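Local coordinates for protein putative modulator of DNA gyrase (Bacteroides thetaiotaomicron, PDB 1VPB) that probably acts as a metallopeptidase of the U62 (PmbA/TldD) family, although it was named a putative modulator of DNA gyrase, at residues L30-Q35 / F93-I98; V424-D429 / P439-E444. All blocks are in the same frame, centred on the assembly; numbering follows the deposited sequence.

Contact 1. Residues L30-Q35 / F93-I98; sequences LKNGCQ and FIKNGI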
loop_
_atom_site.group_PDB
_atom_site.type_symbol
_atom_site.label_atom_id
_atom_site.label_comp_id
_atom_site.label_asym_id
_atom_site.label_seq_id
_atom_site.Cartn_x
_atom_site.Cartn_y
_atom_site.Cartn_z
ATOM N N LEU A 30 -9.240 31.537 -8.009
ATOM C CA LEU A 30 -8.764 32.854 -7.645
ATOM C C LEU A 30 -9.889 33.874 -7.514
ATOM O O LEU A 30 -9.826 34.740 -6.624
ATOM C CB LEU A 30 -7.751 33.363 -8.654
ATOM C CG LEU A 30 -6.395 32.609 -8.638
ATOM C CD1 LEU A 30 -5.560 33.084 -9.846
ATOM C CD2 LEU A 30 -5.661 32.691 -7.333
ATOM N N LYS A 31 -10.915 33.699 -8.297
ATOM C CA LYS A 31 -12.064 34.611 -8.270
ATOM C C LYS A 31 -13.038 34.276 -7.148
ATOM O O LYS A 31 -13.915 35.081 -6.834
ATOM C CB LYS A 31 -12.812 34.558 -9.594
ATOM C CG LYS A 31 -12.023 35.247 -10.706
ATOM C CD LYS A 31 -12.728 35.118 -12.084
ATOM N N ASN A 32 -12.925 33.104 -6.544
ATOM C CA ASN A 32 -13.929 32.619 -5.554
ATOM C C ASN A 32 -13.356 32.308 -4.162
ATOM O O ASN A 32 -13.996 31.568 -3.426
ATOM C CB ASN A 32 -14.634 31.409 -6.114
ATOM C CG ASN A 32 -15.617 31.769 -7.196
ATOM O OD1 ASN A 32 -16.702 32.257 -6.888
ATOM N ND2 ASN A 32 -15.225 31.628 -8.450
ATOM N N GLY A 33 -12.242 32.918 -3.825
ATOM C CA GLY A 33 -11.748 32.976 -2.459
ATOM C C GLY A 33 -10.279 32.717 -2.232
ATOM O O GLY A 33 -9.768 33.021 -1.159
ATOM N N CYS A 34 -9.581 32.164 -3.228
ATOM C CA CYS A 34 -8.161 31.936 -3.082
ATOM C C CYS A 34 -7.336 33.193 -3.385
ATOM O O CYS A 34 -7.472 33.742 -4.482
ATOM C CB CYS A 34 -7.670 30.831 -4.010
ATOM S SG CYS A 34 -8.396 29.194 -3.672
ATOM N N GLN A 35 -6.447 33.513 -2.473
ATOM C CA GLN A 35 -5.406 34.561 -2.679
ATOM C C GLN A 35 -4.376 33.945 -3.638
ATOM O O GLN A 35 -3.716 34.652 -4.383
ATOM C CB GLN A 35 -4.745 35.027 -1.442
ATOM C CG GLN A 35 -5.560 35.929 -0.603
ATOM C CD GLN A 35 -6.546 35.188 0.288
ATOM O OE1 GLN A 35 -6.437 33.945 0.471
ATOM N NE2 GLN A 35 -7.569 35.921 0.801
ATOM N N PHE A 93 -17.330 21.690 -6.686
ATOM C CA PHE A 93 -16.257 21.012 -6.008
ATOM C C PHE A 93 -15.197 22.003 -5.524
ATOM O O PHE A 93 -14.686 21.905 -4.394
ATOM C CB PHE A 93 -15.612 19.973 -6.947
ATOM C CG PHE A 93 -14.575 19.112 -6.275
ATOM C CD1 PHE A 93 -14.911 18.247 -5.241
ATOM C CD2 PHE A 93 -13.291 19.204 -6.649
ATOM C CE1 PHE A 93 -13.945 17.511 -4.607
ATOM C CE2 PHE A 93 -12.326 18.435 -6.053
ATOM C CZ PHE A 93 -12.644 17.587 -5.079
ATOM N N ILE A 94 -14.796 22.916 -6.415
ATOM C CA ILE A 94 -13.768 23.917 -6.056
ATOM C C ILE A 94 -14.294 24.854 -4.977
ATOM O O ILE A 94 -13.617 25.112 -4.014
ATOM C CB ILE A 94 -13.319 24.710 -7.309
ATOM C CG1 ILE A 94 -12.579 23.730 -8.239
ATOM C CG2 ILE A 94 -12.385 25.810 -6.956
ATOM C CD1 ILE A 94 -12.312 24.306 -9.634
ATOM N N LYS A 95 -15.510 25.366 -5.142
ATOM C CA LYS A 95 -16.015 26.306 -4.131
ATOM C C LYS A 95 -16.129 25.634 -2.782
ATOM O O LYS A 95 -15.814 26.259 -1.740
ATOM C CB LYS A 95 -17.343 26.903 -4.607
ATOM C CG LYS A 95 -17.920 27.986 -3.683
ATOM C CD LYS A 95 -16.950 29.202 -3.464
ATOM C CE LYS A 95 -17.730 30.471 -3.055
ATOM N NZ LYS A 95 -18.622 30.150 -1.891
ATOM N N ASN A 96 -16.598 24.393 -2.759
ATOM C CA ASN A 96 -16.693 23.654 -1.509
ATOM C C ASN A 96 -15.327 23.436 -0.898
ATOM O O ASN A 96 -15.204 23.564 0.296
ATOM C CB ASN A 96 -17.415 22.336 -1.701
ATOM C CG ASN A 96 -18.909 22.543 -1.912
ATOM O OD1 ASN A 96 -19.451 23.658 -1.685
ATOM N ND2 ASN A 96 -19.600 21.480 -2.321
ATOM N N GLY A 97 -14.301 23.159 -1.719
ATOM C CA GLY A 97 -12.948 23.028 -1.242
ATOM C C GLY A 97 -12.396 24.301 -0.600
ATOM O O GLY A 97 -11.782 24.259 0.475
ATOM N N ILE A 98 -12.696 25.428 -1.239
ATOM C CA ILE A 98 -12.257 26.732 -0.737
ATOM C C ILE A 98 -12.892 27.013 0.631
ATOM O O ILE A 98 -12.218 27.356 1.596
ATOM C CB ILE A 98 -12.597 27.847 -1.766
ATOM C CG1 ILE A 98 -11.723 27.715 -3.001
ATOM C CG2 ILE A 98 -12.431 29.199 -1.155
ATOM C CD1 ILE A 98 -12.094 28.613 -4.173
#
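With CG1 beside its own backbone N (chi1 -70°) and CD1 extended beyond it, Ile98 opens both branches toward the turn formed by Asn32, Gly33 and Cys34. CG2 and CD1 each come to 3.6 Å from Asn32 O, so the carbonyl oxygen rests in the fork of the side chain. On the other flank Cys34 SG lies 3.7 Å from Ile98 CG1, a compact, apolar partner well suited to this buried spot. Lys95 swings its CG anti to the backbone N (chi1 -176°) and bends at chi2, which brings CD to 3.8 Å from Asn32 O, so Lys95 flanks that oxygen as well. Both polar ends turn to other mates: Lys95 NZ forms a salt bridge with Asp99, and Asn32 ND2 is hydrogen-bonded to Tyr28 O. Gly33 is needed twice over, because a side chain would strike Ile98 CG2 and also jam against Asn32 O. Shortening Ile98 to an alanine is likely to open a gap beside the turn, where Cys34 SG and Asn32 O now meet its branches. The turn after helix 16-31 thus packs against helix 87-101, both over strand 58-73, in a two-layer alpha+beta arrangement on an antiparallel sheet.

Contact 2. Residues V424-D429 / P439-E444; sequences VATGND and PSLVFE
The carboxylate of Asp429 meets Ser440 through the syn sides of both its oxygens: OD1 takes Ser440 N at 2.9 Å, the donor 30° out of the carboxylate plane, and OD2 takes Ser440 OG at 2.7 Å, nearer the plane at 17°. These two bonds, with a weak one from Leu361 N to OD2, fix the rotation of the acid, and its first torsion folds the group back toward the serine. Pro439 CB sits 3.5 Å from the same Asp429 OD1 and 3.2 Å from Gly427 O, while the ring's CG touches Thr426 CB. A side chain at Gly427 would clash with Asp429 OD1 and press on Ser440 CB, so the smallest residue suits the place.

Beyond this loop end strands 424-426 and 441-443 run antiparallel, at 172°. Gly427 N gives a bond to Ser440 O, and Val442 N one to Ala425 O at 3.0 Å. At the other end Val442 O accepts Val424 N at 2.8 Å and, weakly, Ala425 N, so two residues face one: a classic beta bulge. Val424, a branched residue, packs CG2 3.5 Å from Val442 CG1; its side chain and that of Glu444 cross at about a right angle, CG1 coming to 3.4 Å from Glu444 CG. Thr426 CG2 meets Leu441 CD2 on one face of the sheet, whereas Ala425 and Val442 share the other, small beside branched.

Leu364 of helix 361-366 covers the Ala425 and Val442 face, and Trp420 of helix 416-421 packs on Leu441 and stacks edge-to-face with Phe443. Strand 441-443 is also bonded through its backbone to strand 245-251, which places it between that strand and 423-426 in the mixed sheet of the C-terminal region.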
loop_
_atom_site.group_PDB
_atom_site.type_symbol
_atom_site.label_atom_id
_atom_site.label_comp_id
_atom_site.label_asym_id
_atom_site.label_seq_id
_atom_site.Cartn_x
_atom_site.Cartn_y
_atom_site.Cartn_z
ATOM N N VAL A 424 35.130 1.995 1.242
ATOM C CA VAL A 424 36.494 1.979 0.702
ATOM C C VAL A 424 36.571 1.924 -0.800
ATOM O O VAL A 424 37.626 2.245 -1.338
ATOM C CB VAL A 424 37.344 0.834 1.261
ATOM C CG1 VAL A 424 37.592 1.089 2.733
ATOM C CG2 VAL A 424 36.696 -0.504 1.012
ATOM N N ALA A 425 35.495 1.506 -1.465
ATOM C CA ALA A 425 35.480 1.465 -2.925
ATOM C C ALA A 425 34.086 1.541 -3.470
ATOM O O ALA A 425 33.139 1.084 -2.806
ATOM C CB ALA A 425 36.111 0.179 -3.402
ATOM N N THR A 426 33.987 2.049 -4.713
ATOM C CA THR A 426 32.751 1.971 -5.471
ATOM C C THR A 426 33.043 1.352 -6.838
ATOM O O THR A 426 34.150 1.499 -7.393
ATOM C CB THR A 426 32.076 3.326 -5.657
ATOM O OG1 THR A 426 32.837 4.182 -6.525
ATOM C CG2 THR A 426 31.939 4.106 -4.308
ATOM N N GLY A 427 32.045 0.685 -7.368
ATOM C CA GLY A 427 32.183 -0.022 -8.669
ATOM C C GLY A 427 31.962 0.913 -9.829
ATOM O O GLY A 427 31.712 2.109 -9.651
ATOM N N ASN A 428 32.081 0.341 -11.019
ATOM C CA ASN A 428 31.769 0.999 -12.272
ATOM C C ASN A 428 30.444 0.515 -12.891
ATOM O O ASN A 428 30.206 0.641 -14.108
ATOM C CB ASN A 428 32.943 0.751 -13.223
ATOM C CG ASN A 428 33.164 -0.719 -13.497
ATOM O OD1 ASN A 428 32.284 -1.589 -13.237
ATOM N ND2 ASN A 428 34.339 -1.038 -14.075
ATOM N N ASP A 429 29.558 -0.015 -12.058
ATOM C CA ASP A 429 28.427 -0.767 -12.501
ATOM C C ASP A 429 27.040 -0.301 -11.960
ATOM O O ASP A 429 26.237 -1.156 -11.527
ATOM C CB ASP A 429 28.662 -2.254 -12.200
ATOM C CG ASP A 429 28.912 -2.532 -10.725
ATOM O OD1 ASP A 429 29.103 -1.556 -9.944
ATOM O OD2 ASP A 429 28.909 -3.697 -10.275
ATOM N N PRO A 439 26.613 2.346 -7.932
ATOM C CA PRO A 439 27.318 1.118 -8.295
ATOM C C PRO A 439 27.406 0.164 -7.092
ATOM O O PRO A 439 26.896 0.481 -5.983
ATOM C CB PRO A 439 28.723 1.636 -8.659
ATOM C CG PRO A 439 28.935 2.741 -7.762
ATOM C CD PRO A 439 27.567 3.451 -7.679
ATOM N N SER A 440 28.104 -0.947 -7.289
ATOM C CA SER A 440 28.511 -1.821 -6.215
ATOM C C SER A 440 29.334 -1.022 -5.201
ATOM O O SER A 440 30.030 -0.064 -5.543
ATOM C CB SER A 440 29.331 -3.034 -6.740
ATOM O OG SER A 440 28.522 -3.859 -7.593
ATOM N N LEU A 441 29.301 -1.476 -3.954
ATOM C CA LEU A 441 29.960 -0.789 -2.863
ATOM C C LEU A 441 30.735 -1.746 -1.948
ATOM O O LEU A 441 30.351 -2.898 -1.778
ATOM C CB LEU A 441 28.915 -0.091 -2.020
ATOM C CG LEU A 441 27.997 0.909 -2.676
ATOM C CD1 LEU A 441 26.995 1.325 -1.612
ATOM C CD2 LEU A 441 28.745 2.096 -3.246
ATOM N N VAL A 442 31.843 -1.262 -1.395
ATOM C CA VAL A 442 32.618 -2.027 -0.465
ATOM C C VAL A 442 32.859 -1.196 0.788
ATOM O O VAL A 442 33.329 -0.064 0.713
ATOM C CB VAL A 442 34.013 -2.410 -1.022
ATOM C CG1 VAL A 442 34.728 -3.263 -0.031
ATOM C CG2 VAL A 442 33.889 -3.148 -2.394
ATOM N N PHE A 443 32.504 -1.777 1.923
ATOM C CA PHE A 443 32.667 -1.141 3.222
ATOM C C PHE A 443 33.551 -2.018 4.082
ATOM O O PHE A 443 33.408 -3.247 4.080
ATOM C CB PHE A 443 31.312 -1.040 3.926
ATOM C CG PHE A 443 30.290 -0.247 3.223
ATOM C CD1 PHE A 443 30.140 1.134 3.485
ATOM C CD2 PHE A 443 29.380 -0.839 2.330
ATOM C CE1 PHE A 443 29.141 1.872 2.882
ATOM C CE2 PHE A 443 28.378 -0.068 1.722
ATOM C CZ PHE A 443 28.266 1.289 1.995
ATOM N N GLU A 444 34.466 -1.424 4.855
ATOM C CA GLU A 444 35.279 -2.220 5.748
ATOM C C GLU A 444 34.763 -2.219 7.176
ATOM O O GLU A 444 34.253 -1.216 7.656
ATOM C CB GLU A 444 36.715 -1.680 5.772
ATOM C CG GLU A 444 37.505 -1.870 4.493
ATOM C CD GLU A 444 37.821 -3.313 4.170
ATOM O OE1 GLU A 444 37.636 -4.183 5.062
ATOM O OE2 GLU A 444 38.259 -3.573 3.006
#

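Overall arrangement
The two contacts occupy opposite sides of the chain's centre, with their own centres about 53 Å apart and their nearest atoms about 42 Å apart. Contact 1 closes well before contact 2 opens along the sequence, and they share no helix, strand or sheet. Contact 1 belongs to the helical layer on the long antiparallel sheet that runs from strand 76-82 at one edge to strand 207-214 at the other; contact 2 joins two short strands of the mixed sheet in the C-terminal metallopeptidase domain. One packs the turn after helix 16-31 against helix 87-101, the other builds a sheet by pairing strands, and at this separation neither touches the other.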